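Local structure of putative alpha/beta hydrolase FOLD protein (Candidatus Nitrososphaera gargensis, 5A62) at residues A[4-15]-A[80-88]; A[166-176]-A[248-256]. The protein probably acts as a hydrolase of the alpha/beta hydrolase fold, consistent with a carboxylesterase. All blocks are in the same frame, centred on the assembly; numbering follows the deposited sequence.

Interaction 1: residues A[4-15]-A[80-88]; sequences LSSPSNSVSTYY and DLRRLLEHL
Tyr15 lies against Leu84 at its base and ring face, and against Leu88 and His87 toward its tip. Its CB has Leu84 CD1 4.0 Å away. With CG held between the backbone N and the carbonyl carbon (chi1 75°), the ring turns one face to Leu84 CD1, a CH-pi contact displaced toward the rim. Farther out, Tyr15 CE2 touches Leu88 CD2 at 3.7 Å. Finally, Tyr15 OH reaches the edge of the His87 imidazole near its plane, 3.4 Å from His87 NE2. The same imidazole carries Leu4 CD1 over the centre of one face, 3.7 Å from the centroid and 12° off the normal, while the other methyl, Leu4 CD2, rests on Leu84 CA. Leu4 and Thr13 are a hydrogen-bonded antiparallel pair in the hairpin of strands 3-5 and 12-18, which begins the alpha/beta hydrolase sheet; helix 74-87 packs across this edge. Between the apolar contacts and the hairpin loop, a water joins Thr13 OG1 to Asp80 O, donating to the carbonyl. In the hairpin loop itself, Asn9 OD1 accepts from Val11 N in an Asx turn, which helps fix the amide with ND2 3.1 Å from Arg83 NH2, a meeting of two donors. Arg83 NH2 also makes a salt bridge to Asp80 OD1 (2.7 Å), though its N-H points poorly at the oxygen (129°), and Asp80 OD2 pairs with Arg59.

Interaction 2: residues A[166-176]-A[248-256]; sequences LFADKRHADFF and HWVVIEKPK
Glu253 OE2, which lies at the edge of the Phe167 ring, accepts from two waters. One is 2.7 Å from Glu253 OE2 and in turn takes the N-H of Ala168; the other binds His172 ND1 (2.7 Å) and accepts from Asp169 N. A third water links His172 NE2 with Glu253 O, so both imidazole nitrogens are met in the ring plane by solvent. Glu253 CA sits 3.7 Å above the centre of the His172 ring, and Asp169 OD2 is off-centre over the opposite face. Ile252 is the apolar hub: its CG1 is anti to the carbonyl carbon (chi1 -66°), and the branches diverge. CG2 lies over a face of Phe167, 4.1 Å from the ring centroid, and CD1 over a face of Phe175. Beyond it, Phe176 and Trp249 form a T-shaped pair: Phe176 CE1 points into the indole face, the six-membered ring centroids are 5.1 Å apart and the planes stand at 79°. Phe167 CZ meets Trp249 CB at 3.6 Å. Helix 170-180 belongs to the helical cap inserted between strands 116-122 and 212-218, whereas 248-256 follows strand 239-243. His248, at the start of this segment, is hydrogen-bonded through NE2 to Ser99 OG, consistent with a catalytic Ser-His pair, which places this seam beside the probable active site. Cap and core thus touch directly through rings, methyls and the CH-pi contact of Glu253 CA, while bridging waters join the Glu253 carboxylate to the nitrogens of His172 and the backbone.

Interactions 1 and 2 share no helix or strand and lie on opposite sides of the chain's centre, their centres 30 Å apart. Both are partly buried, but interaction 1 has an exposed member, His87, whereas none of the touching residues of interaction 2 is exposed. Interaction 1 belongs to the outer edge of the sheet, where the N-terminal hairpin meets a flanking helix; its loop is also approached by Ile145 of the second subunit, which packs on Asn9. Interaction 2 joins cap to core near the probable active site, and no other chain of the assembly touches it. Leucine methyls against tyrosine and imidazole faces characterise 4-15 with 80-88; phenylalanines round an isoleucine and a tryptophan dominate 166-176 with 248-256.

Interaction 1: residues A[4-15]-A[80-88]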
loop_
_atom_site.group_PDB
_atom_site.type_symbol
_atom_site.label_atom_id
_atom_site.label_comp_id
_atom_site.label_asym_id
_atom_site.label_seq_id
_atom_site.Cartn_x
_atom_site.Cartn_y
_atom_site.Cartn_z
ATOM N N LEU A 4 -6.388 0.995 -23.897
ATOM C CA LEU A 4 -6.714 2.334 -23.502
ATOM C C LEU A 4 -5.548 2.903 -22.730
ATOM O O LEU A 4 -5.274 2.477 -21.556
ATOM C CB LEU A 4 -7.988 2.361 -22.686
ATOM C CG LEU A 4 -8.338 3.732 -22.117
ATOM C CD1 LEU A 4 -8.511 4.863 -23.152
ATOM C CD2 LEU A 4 -9.568 3.617 -21.222
ATOM N N SER A 5 -4.795 3.824 -23.289
ATOM C CA SER A 5 -3.592 4.364 -22.694
ATOM C C SER A 5 -3.803 5.712 -22.134
ATOM O O SER A 5 -4.412 6.566 -22.758
ATOM C CB SER A 5 -2.437 4.374 -23.692
ATOM O OG SER A 5 -2.243 3.072 -24.285
ATOM N N SER A 6 -3.342 5.949 -20.930
ATOM C CA SER A 6 -3.474 7.282 -20.333
ATOM C C SER A 6 -2.241 8.102 -20.569
ATOM O O SER A 6 -1.119 7.666 -20.294
ATOM C CB SER A 6 -3.594 7.093 -18.815
ATOM O OG SER A 6 -3.349 8.368 -18.152
ATOM N N PRO A 7 -2.390 9.335 -21.067
ATOM C CA PRO A 7 -1.220 10.181 -21.181
ATOM C C PRO A 7 -0.732 10.666 -19.828
ATOM O O PRO A 7 0.454 10.965 -19.680
ATOM C CB PRO A 7 -1.683 11.350 -22.057
ATOM C CG PRO A 7 -3.155 11.316 -21.973
ATOM C CD PRO A 7 -3.631 9.949 -21.545
ATOM N N SER A 8 -1.556 10.685 -18.836
ATOM C CA SER A 8 -1.124 11.261 -17.547
ATOM C C SER A 8 -0.467 10.288 -16.577
ATOM O O SER A 8 0.362 10.724 -15.763
ATOM C CB SER A 8 -2.265 11.954 -16.872
ATOM O OG SER A 8 -3.393 11.147 -16.821
ATOM N N ASN A 9 -0.833 9.006 -16.619
ATOM C CA ASN A 9 -0.200 8.036 -15.730
ATOM C C ASN A 9 0.480 6.883 -16.490
ATOM O O ASN A 9 1.145 6.044 -15.901
ATOM C CB ASN A 9 -1.184 7.532 -14.693
ATOM C CG ASN A 9 -2.315 6.726 -15.297
ATOM O OD1 ASN A 9 -2.170 6.112 -16.309
ATOM N ND2 ASN A 9 -3.451 6.730 -14.640
ATOM N N SER A 10 0.443 6.910 -17.833
ATOM C CA SER A 10 1.058 5.941 -18.711
ATOM C C SER A 10 0.583 4.501 -18.546
ATOM O O SER A 10 1.143 3.618 -19.161
ATOM C CB SER A 10 2.564 6.007 -18.655
ATOM O OG SER A 10 3.006 7.360 -18.885
ATOM N N VAL A 11 -0.485 4.285 -17.820
ATOM C CA VAL A 11 -1.104 2.962 -17.788
ATOM C C VAL A 11 -1.774 2.678 -19.089
ATOM O O VAL A 11 -2.614 3.488 -19.527
ATOM C CB VAL A 11 -2.092 2.843 -16.625
ATOM C CG1 VAL A 11 -2.775 1.484 -16.587
ATOM C CG2 VAL A 11 -1.372 3.052 -15.240
ATOM N N SER A 12 -1.475 1.573 -19.701
ATOM C CA SER A 12 -2.162 1.124 -20.933
ATOM C C SER A 12 -2.954 -0.139 -20.607
ATOM O O SER A 12 -2.415 -1.228 -20.512
ATOM C CB SER A 12 -1.170 0.874 -21.982
ATOM O OG SER A 12 -1.786 0.578 -23.177
ATOM N N THR A 13 -4.256 0.039 -20.424
ATOM C CA THR A 13 -5.146 -1.022 -20.058
ATOM C C THR A 13 -5.527 -1.819 -21.248
ATOM O O THR A 13 -6.124 -1.295 -22.218
ATOM C CB THR A 13 -6.432 -0.439 -19.456
ATOM O OG1 THR A 13 -6.098 0.201 -18.187
ATOM C CG2 THR A 13 -7.477 -1.466 -19.258
ATOM N N TYR A 14 -5.276 -3.105 -21.200
ATOM C CA TYR A 14 -5.810 -4.034 -22.171
ATOM C C TYR A 14 -7.216 -4.362 -21.853
ATOM O O TYR A 14 -7.547 -4.720 -20.695
ATOM C CB TYR A 14 -5.007 -5.328 -22.258
ATOM C CG TYR A 14 -5.531 -6.268 -23.269
ATOM C CD1 TYR A 14 -5.183 -6.123 -24.627
ATOM C CD2 TYR A 14 -6.424 -7.235 -22.931
ATOM C CE1 TYR A 14 -5.761 -6.983 -25.577
ATOM C CE2 TYR A 14 -6.965 -8.100 -23.867
ATOM C CZ TYR A 14 -6.612 -7.923 -25.169
ATOM O OH TYR A 14 -7.197 -8.748 -26.127
ATOM N N TYR A 15 -8.095 -4.277 -22.834
ATOM C CA TYR A 15 -9.482 -4.631 -22.690
ATOM C C TYR A 15 -10.046 -5.311 -23.882
ATOM O O TYR A 15 -9.442 -5.237 -24.931
ATOM C CB TYR A 15 -10.327 -3.392 -22.327
ATOM C CG TYR A 15 -10.537 -2.469 -23.502
ATOM C CD1 TYR A 15 -9.661 -1.474 -23.819
ATOM C CD2 TYR A 15 -11.700 -2.617 -24.238
ATOM C CE1 TYR A 15 -9.851 -0.641 -24.898
ATOM C CE2 TYR A 15 -11.881 -1.832 -25.366
ATOM C CZ TYR A 15 -10.971 -0.850 -25.670
ATOM O OH TYR A 15 -11.125 0.042 -26.757
ATOM N N ASP A 80 -9.061 3.862 -12.985
ATOM C CA ASP A 80 -8.777 3.140 -14.239
ATOM C C ASP A 80 -10.036 2.628 -14.824
ATOM O O ASP A 80 -10.254 2.668 -16.056
ATOM C CB ASP A 80 -7.847 1.927 -13.975
ATOM C CG ASP A 80 -6.414 2.295 -13.541
ATOM O OD1 ASP A 80 -5.971 3.460 -13.765
ATOM O OD2 ASP A 80 -5.779 1.370 -12.966
ATOM N N LEU A 81 -10.915 2.049 -14.013
ATOM C CA LEU A 81 -12.206 1.515 -14.497
ATOM C C LEU A 81 -13.100 2.636 -14.983
ATOM O O LEU A 81 -13.761 2.477 -16.034
ATOM C CB LEU A 81 -12.897 0.780 -13.359
ATOM C CG LEU A 81 -14.275 0.216 -13.666
ATOM C CD1 LEU A 81 -14.278 -0.697 -14.843
ATOM C CD2 LEU A 81 -14.854 -0.493 -12.426
ATOM N N ARG A 82 -13.149 3.731 -14.251
ATOM C CA ARG A 82 -13.933 4.870 -14.699
ATOM C C ARG A 82 -13.502 5.334 -16.059
ATOM O O ARG A 82 -14.371 5.547 -16.941
ATOM C CB ARG A 82 -13.853 6.004 -13.696
ATOM C CG ARG A 82 -14.730 7.177 -14.070
ATOM C CD ARG A 82 -14.424 8.409 -13.209
ATOM N NE ARG A 82 -12.972 8.665 -12.977
ATOM C CZ ARG A 82 -12.125 9.319 -13.773
ATOM N NH1 ARG A 82 -12.495 9.853 -14.925
ATOM N NH2 ARG A 82 -10.838 9.415 -13.406
ATOM N N ARG A 83 -12.226 5.412 -16.280
ATOM C CA ARG A 83 -11.714 5.871 -17.584
ATOM C C ARG A 83 -12.099 4.887 -18.640
ATOM O O ARG A 83 -12.472 5.276 -19.769
ATOM C CB ARG A 83 -10.204 6.095 -17.527
ATOM C CG ARG A 83 -9.882 7.335 -16.695
ATOM C CD ARG A 83 -8.518 7.931 -16.886
ATOM N NE ARG A 83 -7.559 6.886 -16.673
ATOM C CZ ARG A 83 -7.054 6.514 -15.500
ATOM N NH1 ARG A 83 -7.266 7.221 -14.387
ATOM N NH2 ARG A 83 -6.193 5.488 -15.508
ATOM N N LEU A 84 -12.029 3.594 -18.378
ATOM C CA LEU A 84 -12.399 2.607 -19.395
ATOM C C LEU A 84 -13.892 2.709 -19.752
ATOM O O LEU A 84 -14.258 2.654 -20.918
ATOM C CB LEU A 84 -12.075 1.180 -18.895
ATOM C CG LEU A 84 -12.469 0.054 -19.829
ATOM C CD1 LEU A 84 -11.733 0.123 -21.167
ATOM C CD2 LEU A 84 -12.221 -1.276 -19.140
ATOM N N LEU A 85 -14.773 2.843 -18.760
ATOM C CA LEU A 85 -16.199 2.846 -19.040
ATOM C C LEU A 85 -16.560 4.167 -19.706
ATOM O O LEU A 85 -17.420 4.164 -20.601
ATOM C CB LEU A 85 -16.993 2.611 -17.747
ATOM C CG LEU A 85 -16.710 1.245 -17.114
ATOM C CD1 LEU A 85 -17.662 1.059 -15.950
ATOM C CD2 LEU A 85 -16.780 0.077 -18.106
ATOM N N GLU A 86 -15.908 5.265 -19.400
ATOM C CA GLU A 86 -16.078 6.509 -20.162
ATOM C C GLU A 86 -15.634 6.320 -21.599
ATOM O O GLU A 86 -16.322 6.768 -22.552
ATOM C CB GLU A 86 -15.279 7.650 -19.580
ATOM C CG GLU A 86 -15.662 8.160 -18.265
ATOM C CD GLU A 86 -14.613 9.118 -17.657
ATOM O OE1 GLU A 86 -13.489 9.348 -18.204
ATOM O OE2 GLU A 86 -14.947 9.615 -16.540
ATOM N N HIS A 87 -14.542 5.656 -21.842
ATOM C CA HIS A 87 -13.968 5.431 -23.202
ATOM C C HIS A 87 -14.918 4.663 -24.022
ATOM O O HIS A 87 -14.995 4.932 -25.267
ATOM C CB HIS A 87 -12.649 4.700 -23.020
ATOM C CG HIS A 87 -12.004 4.310 -24.283
ATOM N ND1 HIS A 87 -11.615 5.257 -25.215
ATOM C CD2 HIS A 87 -11.670 3.099 -24.788
ATOM C CE1 HIS A 87 -11.026 4.622 -26.211
ATOM N NE2 HIS A 87 -11.073 3.320 -26.012
ATOM N N LEU A 88 -15.638 3.720 -23.450
ATOM C CA LEU A 88 -16.525 2.843 -24.163
ATOM C C LEU A 88 -17.941 3.395 -24.186
ATOM O O LEU A 88 -18.831 2.751 -24.740
ATOM C CB LEU A 88 -16.451 1.443 -23.601
ATOM C CG LEU A 88 -15.080 0.838 -23.758
ATOM C CD1 LEU A 88 -15.103 -0.537 -23.084
ATOM C CD2 LEU A 88 -14.614 0.723 -25.208
HETATM O O HOH W 1 -8.154 2.257 -17.937
HETATM O O HOH W 2 -9.232 1.291 -27.553
#

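Interaction 2: residues A[166-176]-A[248-256]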
loop_
_atom_site.group_PDB
_atom_site.type_symbol
_atom_site.label_atom_id
_atom_site.label_comp_id
_atom_site.label_asym_id
_atom_site.label_seq_id
_atom_site.Cartn_x
_atom_site.Cartn_y
_atom_site.Cartn_z
ATOM N N LEU A 166 -4.583 -27.218 -3.617
ATOM C CA LEU A 166 -5.503 -26.171 -3.979
ATOM C C LEU A 166 -6.640 -26.663 -4.927
ATOM O O LEU A 166 -7.779 -26.301 -4.724
ATOM C CB LEU A 166 -4.745 -25.051 -4.677
ATOM C CG LEU A 166 -5.505 -23.743 -4.938
ATOM C CD1 LEU A 166 -6.087 -23.147 -3.678
ATOM C CD2 LEU A 166 -4.603 -22.738 -5.556
ATOM N N PHE A 167 -6.334 -27.465 -5.934
ATOM C CA PHE A 167 -7.337 -28.042 -6.823
ATOM C C PHE A 167 -7.159 -29.524 -6.802
ATOM O O PHE A 167 -6.007 -30.035 -6.921
ATOM C CB PHE A 167 -7.147 -27.526 -8.251
ATOM C CG PHE A 167 -7.189 -26.022 -8.353
ATOM C CD1 PHE A 167 -8.407 -25.355 -8.214
ATOM C CD2 PHE A 167 -6.055 -25.275 -8.533
ATOM C CE1 PHE A 167 -8.468 -23.981 -8.257
ATOM C CE2 PHE A 167 -6.108 -23.892 -8.564
ATOM C CZ PHE A 167 -7.317 -23.231 -8.407
ATOM N N ALA A 168 -8.271 -30.213 -6.795
ATOM C CA ALA A 168 -8.241 -31.684 -6.849
ATOM C C ALA A 168 -7.915 -32.250 -8.248
ATOM O O ALA A 168 -7.309 -33.291 -8.361
ATOM C CB ALA A 168 -9.582 -32.218 -6.409
ATOM N N ASP A 169 -8.318 -31.516 -9.285
ATOM C CA ASP A 169 -8.252 -31.888 -10.694
ATOM C C ASP A 169 -7.046 -31.163 -11.325
ATOM O O ASP A 169 -6.977 -29.916 -11.311
ATOM C CB ASP A 169 -9.608 -31.521 -11.313
ATOM C CG ASP A 169 -9.749 -31.945 -12.790
ATOM O OD1 ASP A 169 -8.724 -32.268 -13.474
ATOM O OD2 ASP A 169 -10.913 -31.916 -13.223
ATOM N N LYS A 170 -6.073 -31.899 -11.866
ATOM C CA LYS A 170 -4.923 -31.362 -12.594
ATOM C C LYS A 170 -5.376 -30.432 -13.658
ATOM O O LYS A 170 -4.646 -29.489 -13.979
ATOM C CB LYS A 170 -3.989 -32.445 -13.225
ATOM C CG LYS A 170 -2.748 -31.885 -13.974
ATOM C CD LYS A 170 -1.712 -32.935 -14.404
ATOM C CE LYS A 170 -0.562 -32.350 -15.174
ATOM N NZ LYS A 170 -0.958 -31.826 -16.463
ATOM N N ARG A 171 -6.521 -30.660 -14.297
ATOM C CA ARG A 171 -6.939 -29.749 -15.351
ATOM C C ARG A 171 -7.185 -28.338 -14.794
ATOM O O ARG A 171 -6.874 -27.338 -15.469
ATOM C CB ARG A 171 -8.140 -30.279 -16.046
ATOM C CG ARG A 171 -7.769 -31.614 -16.677
ATOM C CD ARG A 171 -8.878 -32.297 -17.411
ATOM N NE ARG A 171 -9.865 -32.744 -16.475
ATOM C CZ ARG A 171 -10.234 -33.999 -16.269
ATOM N NH1 ARG A 171 -9.655 -35.024 -16.933
ATOM N NH2 ARG A 171 -11.202 -34.217 -15.364
ATOM N N HIS A 172 -7.715 -28.282 -13.586
ATOM C CA HIS A 172 -7.962 -26.962 -12.953
ATOM C C HIS A 172 -6.642 -26.371 -12.509
ATOM O O HIS A 172 -6.390 -25.166 -12.715
ATOM C CB HIS A 172 -8.888 -27.119 -11.752
ATOM C CG HIS A 172 -10.274 -27.462 -12.116
ATOM N ND1 HIS A 172 -11.118 -28.146 -11.276
ATOM C CD2 HIS A 172 -10.963 -27.194 -13.230
ATOM C CE1 HIS A 172 -12.280 -28.303 -11.895
ATOM N NE2 HIS A 172 -12.223 -27.687 -13.060
ATOM N N ALA A 173 -5.753 -27.149 -11.916
ATOM C CA ALA A 173 -4.424 -26.677 -11.642
ATOM C C ALA A 173 -3.718 -26.069 -12.827
ATOM O O ALA A 173 -3.072 -25.030 -12.735
ATOM C CB ALA A 173 -3.580 -27.778 -11.029
ATOM N N ASP A 174 -3.842 -26.740 -13.978
ATOM C CA ASP A 174 -3.147 -26.292 -15.101
ATOM C C ASP A 174 -3.765 -25.027 -15.684
ATOM O O ASP A 174 -3.015 -24.170 -16.183
ATOM C CB ASP A 174 -3.104 -27.431 -16.161
ATOM C CG ASP A 174 -2.118 -28.451 -15.835
ATOM O OD1 ASP A 174 -1.227 -28.306 -15.019
ATOM O OD2 ASP A 174 -2.190 -29.537 -16.490
ATOM N N PHE A 175 -5.071 -24.882 -15.620
ATOM C CA PHE A 175 -5.746 -23.639 -15.982
ATOM C C PHE A 175 -5.279 -22.472 -15.066
ATOM O O PHE A 175 -4.834 -21.419 -15.564
ATOM C CB PHE A 175 -7.225 -23.870 -15.917
ATOM C CG PHE A 175 -8.115 -22.670 -16.182
ATOM C CD1 PHE A 175 -7.787 -21.702 -17.091
ATOM C CD2 PHE A 175 -9.318 -22.562 -15.516
ATOM C CE1 PHE A 175 -8.687 -20.637 -17.338
ATOM C CE2 PHE A 175 -10.156 -21.480 -15.738
ATOM C CZ PHE A 175 -9.827 -20.541 -16.681
ATOM N N PHE A 176 -5.221 -22.734 -13.770
ATOM C CA PHE A 176 -4.682 -21.767 -12.862
ATOM C C PHE A 176 -3.263 -21.377 -13.218
ATOM O O PHE A 176 -2.917 -20.177 -13.237
ATOM C CB PHE A 176 -4.737 -22.275 -11.430
ATOM C CG PHE A 176 -4.071 -21.380 -10.437
ATOM C CD1 PHE A 176 -4.746 -20.356 -9.873
ATOM C CD2 PHE A 176 -2.770 -21.601 -10.086
ATOM C CE1 PHE A 176 -4.119 -19.521 -8.964
ATOM C CE2 PHE A 176 -2.156 -20.782 -9.149
ATOM C CZ PHE A 176 -2.865 -19.748 -8.632
ATOM N N HIS A 248 -11.936 -19.992 -2.730
ATOM C CA HIS A 248 -11.607 -18.725 -3.321
ATOM C C HIS A 248 -11.525 -18.763 -4.829
ATOM O O HIS A 248 -12.045 -17.867 -5.528
ATOM C CB HIS A 248 -10.229 -18.277 -2.805
ATOM C CG HIS A 248 -9.774 -16.945 -3.316
ATOM N ND1 HIS A 248 -8.843 -16.819 -4.329
ATOM C CD2 HIS A 248 -10.105 -15.685 -2.955
ATOM C CE1 HIS A 248 -8.591 -15.540 -4.548
ATOM N NE2 HIS A 248 -9.355 -14.836 -3.735
ATOM N N TRP A 249 -10.868 -19.786 -5.362
ATOM C CA TRP A 249 -10.640 -19.876 -6.786
ATOM C C TRP A 249 -11.746 -20.579 -7.571
ATOM O O TRP A 249 -11.541 -21.297 -8.532
ATOM C CB TRP A 249 -9.262 -20.499 -7.061
ATOM C CG TRP A 249 -8.164 -19.608 -6.725
ATOM C CD1 TRP A 249 -7.385 -19.646 -5.585
ATOM C CD2 TRP A 249 -7.720 -18.469 -7.476
ATOM N NE1 TRP A 249 -6.483 -18.620 -5.608
ATOM C CE2 TRP A 249 -6.644 -17.898 -6.760
ATOM C CE3 TRP A 249 -8.077 -17.912 -8.724
ATOM C CZ2 TRP A 249 -5.963 -16.772 -7.221
ATOM C CZ3 TRP A 249 -7.408 -16.793 -9.156
ATOM C CH2 TRP A 249 -6.352 -16.238 -8.402
ATOM N N VAL A 250 -12.975 -20.298 -7.181
ATOM C CA VAL A 250 -14.151 -20.893 -7.794
ATOM C C VAL A 250 -14.198 -20.586 -9.287
ATOM O O VAL A 250 -14.761 -21.346 -10.063
ATOM C CB VAL A 250 -15.467 -20.422 -7.075
ATOM C CG1 VAL A 250 -15.727 -18.949 -7.306
ATOM C CG2 VAL A 250 -16.661 -21.269 -7.493
ATOM N N VAL A 251 -13.666 -19.448 -9.731
ATOM C CA VAL A 251 -13.659 -19.058 -11.129
ATOM C C VAL A 251 -12.750 -19.979 -11.972
ATOM O O VAL A 251 -12.879 -20.053 -13.173
ATOM C CB VAL A 251 -13.274 -17.566 -11.286
ATOM C CG1 VAL A 251 -11.925 -17.271 -10.676
ATOM C CG2 VAL A 251 -13.280 -17.100 -12.718
ATOM N N ILE A 252 -11.824 -20.665 -11.345
ATOM C CA ILE A 252 -11.019 -21.660 -12.050
ATOM C C ILE A 252 -11.832 -22.954 -12.174
ATOM O O ILE A 252 -11.801 -23.561 -13.251
ATOM C CB ILE A 252 -9.731 -21.952 -11.264
ATOM C CG1 ILE A 252 -8.854 -20.715 -11.242
ATOM C CG2 ILE A 252 -8.979 -23.182 -11.786
ATOM C CD1 ILE A 252 -8.351 -20.250 -12.551
ATOM N N GLU A 253 -12.511 -23.376 -11.102
ATOM C CA GLU A 253 -13.238 -24.644 -11.129
ATOM C C GLU A 253 -14.532 -24.580 -11.927
ATOM O O GLU A 253 -14.963 -25.591 -12.467
ATOM C CB GLU A 253 -13.539 -25.080 -9.737
ATOM C CG GLU A 253 -12.239 -25.442 -9.031
ATOM C CD GLU A 253 -12.451 -26.322 -7.808
ATOM O OE1 GLU A 253 -13.625 -26.514 -7.388
ATOM O OE2 GLU A 253 -11.468 -26.836 -7.252
ATOM N N LYS A 254 -15.174 -23.416 -11.955
ATOM C CA LYS A 254 -16.388 -23.172 -12.743
ATOM C C LYS A 254 -17.486 -24.186 -12.448
ATOM O O LYS A 254 -18.003 -24.826 -13.364
ATOM C CB LYS A 254 -16.074 -23.088 -14.260
ATOM C CG LYS A 254 -15.006 -22.043 -14.574
ATOM C CD LYS A 254 -14.951 -21.622 -16.032
ATOM C CE LYS A 254 -13.845 -20.599 -16.349
ATOM N NZ LYS A 254 -13.944 -19.387 -15.582
ATOM N N PRO A 255 -17.916 -24.280 -11.206
ATOM C CA PRO A 255 -19.030 -25.195 -10.945
ATOM C C PRO A 255 -20.294 -24.734 -11.554
ATOM O O PRO A 255 -20.648 -23.558 -11.539
ATOM C CB PRO A 255 -19.099 -25.205 -9.427
ATOM C CG PRO A 255 -18.578 -23.875 -9.034
ATOM C CD PRO A 255 -17.465 -23.599 -9.993
ATOM N N LYS A 256 -21.090 -25.683 -12.056
ATOM C CA LYS A 256 -22.315 -25.317 -12.744
ATOM C C LYS A 256 -23.289 -24.468 -11.928
ATOM O O LYS A 256 -23.912 -23.531 -12.416
ATOM C CB LYS A 256 -23.062 -26.596 -13.182
ATOM C CG LYS A 256 -24.376 -26.286 -13.891
ATOM C CD LYS A 256 -25.130 -27.552 -14.288
ATOM C CE LYS A 256 -26.069 -27.291 -15.462
ATOM N NZ LYS A 256 -27.265 -26.496 -15.072
HETATM O O HOH W 3 -10.782 -29.066 -5.848
HETATM O O HOH W 4 -10.528 -29.182 -8.892
HETATM O O HOH W 5 -14.041 -26.966 -15.162
#